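Local coordinates for SusD family protein (Bacteroides uniformis, PDB 7KV1) that probably binds beta-glucans at the cell surface, as a SusD-like glycan-binding protein of a human gut bacterium, at residues L98-A103 with R499-T504. Numbering follows the deposited sequence.
Sequences LFNYEA and RTNSWT
The guanidinium of R499 slots between the ring of F99 and the hydroxyl of Y101, and the C-terminal end of helix 93-99 illustrates how carbonyls left over where a helix stops can be taken up by a distant loop. NE and NH2 of R499 both donate to F99 O, NH2 at 2.9 Å on a lone pair and NE tilted from the carbonyl plane, a side-on grip that fixes the rotation of the group. The bend at chi3 (-81°) turns the guanidinium flat onto the F99 ring, a cation-pi stack with centres 4.2 Å apart. Over its other face sits Y101 OH, 3.1 Å from R499 CZ; that hydroxyl hydrogen-bonds M78 O instead, while R499 NH1 reaches G79 O. Shortened to an alanine, this position would probably leave F99 O without its two donors and open a gap between the F99 ring and the Y101 hydroxyl.

Y101, with positive phi, is the C' residue of the Schellman motif ending the helix. Its ring takes the edge of W503 in a T-shaped pair, planes at 87°, and W503 CB adds a CH-pi contact over the same face.

Farther along, the contact turns polar: N100 is still buried, but its partners T500 and N501 and the neighbouring E102 lie toward solvent. N100 OD1 accepts T500 N at 2.8 Å and, from the opposite face of its plane, N501 N at 3.3 Å; N100 ND2 donates to T500 OG1. N501 ND2 gives a nearly straight bond (170°) to N100 O and another to E102 OE2, met from above the carboxylate plane.

The contact thus joins the C-terminal end of helix 93-99 to the loop between helices 487-490 and 514-519: W503 packs on A487 and T488 of helix 487-490, and its NE1 bonds Y469 OH in helix 468-474.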
ATOM      1  N   LEU A  98      13.642  -8.647  -7.924  1.00 16.88           N
ATOM      2  CA  LEU A  98      12.429  -7.862  -8.266  1.00 16.89           C
ATOM      3  C   LEU A  98      12.858  -6.436  -8.576  1.00 17.27           C
ATOM      4  O   LEU A  98      12.392  -5.867  -9.570  1.00 19.02           O
ATOM      5  CB  LEU A  98      11.448  -7.924  -7.087  1.00 17.93           C
ATOM      6  CG  LEU A  98      10.722  -9.268  -6.970  1.00 17.19           C
ATOM      7  CD1 LEU A  98      10.220  -9.512  -5.565  1.00 18.56           C
ATOM      8  CD2 LEU A  98       9.584  -9.350  -7.983  1.00 18.40           C
ATOM      9  N   PHE A  99      13.729  -5.881  -7.745  1.00 17.59           N
ATOM     10  CA  PHE A  99      14.235  -4.500  -7.865  1.00 17.89           C
ATOM     11  C   PHE A  99      14.869  -4.303  -9.238  1.00 17.45           C
ATOM     12  O   PHE A  99      14.716  -3.215  -9.832  1.00 17.84           O
ATOM     13  CB  PHE A  99      15.203  -4.189  -6.725  1.00 17.29           C
ATOM     14  CG  PHE A  99      16.113  -3.019  -6.990  1.00 18.39           C
ATOM     15  CD1 PHE A  99      17.295  -3.214  -7.678  1.00 19.23           C
ATOM     16  CD2 PHE A  99      15.787  -1.742  -6.584  1.00 18.60           C
ATOM     17  CE1 PHE A  99      18.146  -2.162  -7.927  1.00 19.22           C
ATOM     18  CE2 PHE A  99      16.629  -0.675  -6.867  1.00 19.01           C
ATOM     19  CZ  PHE A  99      17.808  -0.895  -7.520  1.00 17.91           C
ATOM     20  N   ASN A 100      15.541  -5.328  -9.740  1.00 18.15           N
ATOM     21  CA  ASN A 100      16.264  -5.259 -11.031  1.00 18.07           C
ATOM     22  C   ASN A 100      15.475  -5.894 -12.185  1.00 18.97           C
ATOM     23  O   ASN A 100      16.106  -6.119 -13.245  1.00 17.09           O
ATOM     24  CB  ASN A 100      17.631  -5.894 -10.881  1.00 20.16           C
ATOM     25  CG  ASN A 100      18.588  -5.360 -11.918  1.00 20.66           C
ATOM     26  OD1 ASN A 100      18.425  -4.231 -12.398  1.00 22.74           O
ATOM     27  ND2 ASN A 100      19.501  -6.216 -12.324  1.00 21.47           N
ATOM     28  N   TYR A 101      14.187  -6.222 -11.994  1.00 19.40           N
ATOM     29  CA  TYR A 101      13.300  -6.761 -13.077  1.00 19.37           C
ATOM     30  C   TYR A 101      13.855  -8.069 -13.612  1.00 20.27           C
ATOM     31  O   TYR A 101      13.719  -8.343 -14.826  1.00 19.55           O
ATOM     32  CB  TYR A 101      13.104  -5.725 -14.190  1.00 18.29           C
ATOM     33  CG  TYR A 101      12.794  -4.372 -13.603  1.00 19.02           C
ATOM     34  CD1 TYR A 101      11.814  -4.221 -12.628  1.00 17.11           C
ATOM     35  CD2 TYR A 101      13.564  -3.275 -13.911  1.00 18.77           C
ATOM     36  CE1 TYR A 101      11.562  -2.999 -12.033  1.00 16.28           C
ATOM     37  CE2 TYR A 101      13.318  -2.048 -13.324  1.00 19.66           C
ATOM     38  CZ  TYR A 101      12.313  -1.902 -12.385  1.00 18.04           C
ATOM     39  OH  TYR A 101      12.169  -0.681 -11.776  1.00 17.10           O
ATOM     40  N   GLU A 102      14.382  -8.885 -12.696  1.00 22.04           N
ATOM     41  CA  GLU A 102      15.029 -10.186 -12.995  1.00 23.85           C
ATOM     42  C   GLU A 102      14.484 -11.250 -12.053  1.00 21.23           C
ATOM     43  O   GLU A 102      15.173 -12.264 -11.882  1.00 21.65           O
ATOM     44  CB  GLU A 102      16.538 -10.137 -12.786  1.00 26.83           C
ATOM     45  CG  GLU A 102      17.255  -9.323 -13.794  1.00 33.91           C
ATOM     46  CD  GLU A 102      18.761  -9.446 -13.632  1.00 40.58           C
ATOM     47  OE1 GLU A 102      19.191  -9.809 -12.505  1.00 35.86           O
ATOM     48  OE2 GLU A 102      19.492  -9.148 -14.642  1.00 44.59           O
ATOM     49  N   ALA A 103      13.285 -11.061 -11.504  1.00 19.47           N
ATOM     50  CA  ALA A 103      12.626 -12.091 -10.671  1.00 19.01           C
ATOM     51  C   ALA A 103      12.398 -13.333 -11.530  1.00 20.46           C
ATOM     52  O   ALA A 103      12.382 -13.241 -12.748  1.00 23.31           O
ATOM     53  CB  ALA A 103      11.333 -11.565 -10.088  1.00 19.48           C
ATOM     54  N   ARG A 499      20.577  -1.018 -10.119  1.00 20.65           N
ATOM     55  CA  ARG A 499      19.587  -1.351 -11.166  1.00 19.64           C
ATOM     56  C   ARG A 499      20.318  -1.303 -12.505  1.00 18.24           C
ATOM     57  O   ARG A 499      20.884  -0.255 -12.799  1.00 16.50           O
ATOM     58  CB  ARG A 499      18.432  -0.354 -11.203  1.00 19.27           C
ATOM     59  CG  ARG A 499      17.358  -0.740 -12.206  1.00 19.07           C
ATOM     60  CD  ARG A 499      16.098   0.089 -11.952  1.00 18.61           C
ATOM     61  NE  ARG A 499      15.349  -0.491 -10.871  1.00 18.86           N
ATOM     62  CZ  ARG A 499      14.589   0.163  -9.989  1.00 17.98           C
ATOM     63  NH1 ARG A 499      14.514   1.487  -9.995  1.00 19.44           N
ATOM     64  NH2 ARG A 499      13.947  -0.536  -9.069  1.00 16.55           N
ATOM     65  N   THR A 500      20.302  -2.401 -13.254  1.00 20.32           N
ATOM     66  CA  THR A 500      21.009  -2.497 -14.563  1.00 23.02           C
ATOM     67  C   THR A 500      19.999  -2.730 -15.690  1.00 25.68           C
ATOM     68  O   THR A 500      20.455  -2.680 -16.814  1.00 24.08           O
ATOM     69  CB  THR A 500      22.045  -3.625 -14.588  1.00 23.77           C
ATOM     70  OG1 THR A 500      21.293  -4.825 -14.408  1.00 23.24           O
ATOM     71  CG2 THR A 500      23.127  -3.441 -13.539  1.00 24.14           C
ATOM     72  N   ASN A 501      18.700  -2.950 -15.384  1.00 23.07           N
ATOM     73  CA  ASN A 501      17.618  -3.149 -16.381  1.00 22.29           C
ATOM     74  C   ASN A 501      16.686  -1.931 -16.317  1.00 24.43           C
ATOM     75  O   ASN A 501      16.622  -1.244 -15.250  1.00 25.50           O
ATOM     76  CB  ASN A 501      16.939  -4.508 -16.173  1.00 21.60           C
ATOM     77  CG  ASN A 501      17.893  -5.675 -16.349  1.00 23.24           C
ATOM     78  OD1 ASN A 501      18.581  -5.776 -17.358  1.00 23.09           O
ATOM     79  ND2 ASN A 501      17.971  -6.551 -15.362  1.00 22.50           N
ATOM     80  N   SER A 502      16.039  -1.605 -17.431  1.00 22.97           N
ATOM     81  CA  SER A 502      14.928  -0.622 -17.488  1.00 22.91           C
ATOM     82  C   SER A 502      13.587  -1.360 -17.402  1.00 23.75           C
ATOM     83  O   SER A 502      13.442  -2.466 -17.953  1.00 24.54           O
ATOM     84  CB  SER A 502      15.031   0.214 -18.709  1.00 24.38           C
ATOM     85  OG  SER A 502      16.282   0.877 -18.718  1.00 24.69           O
ATOM     86  N   TRP A 503      12.634  -0.802 -16.678  1.00 21.02           N
ATOM     87  CA  TRP A 503      11.272  -1.384 -16.611  1.00 19.46           C
ATOM     88  C   TRP A 503      10.613  -1.361 -17.996  1.00 18.48           C
ATOM     89  O   TRP A 503      10.654  -0.307 -18.652  1.00 19.89           O
ATOM     90  CB  TRP A 503      10.414  -0.610 -15.617  1.00 17.78           C
ATOM     91  CG  TRP A 503       9.093  -1.255 -15.325  1.00 17.12           C
ATOM     92  CD1 TRP A 503       8.804  -2.066 -14.274  1.00 18.87           C
ATOM     93  CD2 TRP A 503       7.879  -1.121 -16.074  1.00 16.95           C
ATOM     94  NE1 TRP A 503       7.481  -2.418 -14.297  1.00 18.58           N
ATOM     95  CE2 TRP A 503       6.883  -1.849 -15.390  1.00 18.14           C
ATOM     96  CE3 TRP A 503       7.519  -0.435 -17.241  1.00 18.33           C
ATOM     97  CZ2 TRP A 503       5.558  -1.937 -15.836  1.00 18.34           C
ATOM     98  CZ3 TRP A 503       6.209  -0.509 -17.675  1.00 18.14           C
ATOM     99  CH2 TRP A 503       5.245  -1.267 -16.997  1.00 19.83           C
ATOM    100  N   THR A 504       9.968  -2.461 -18.373  1.00 18.99           N
ATOM    101  CA  THR A 504       9.115  -2.589 -19.583  1.00 19.11           C
ATOM    102  C   THR A 504       7.839  -3.335 -19.188  1.00 18.70           C
ATOM    103  O   THR A 504       7.770  -3.890 -18.088  1.00 20.02           O
ATOM    104  CB  THR A 504       9.833  -3.274 -20.754  1.00 19.84           C
ATOM    105  OG1 THR A 504      10.180  -4.585 -20.333  1.00 19.99           O
ATOM    106  CG2 THR A 504      11.073  -2.532 -21.190  1.00 21.00           C
TER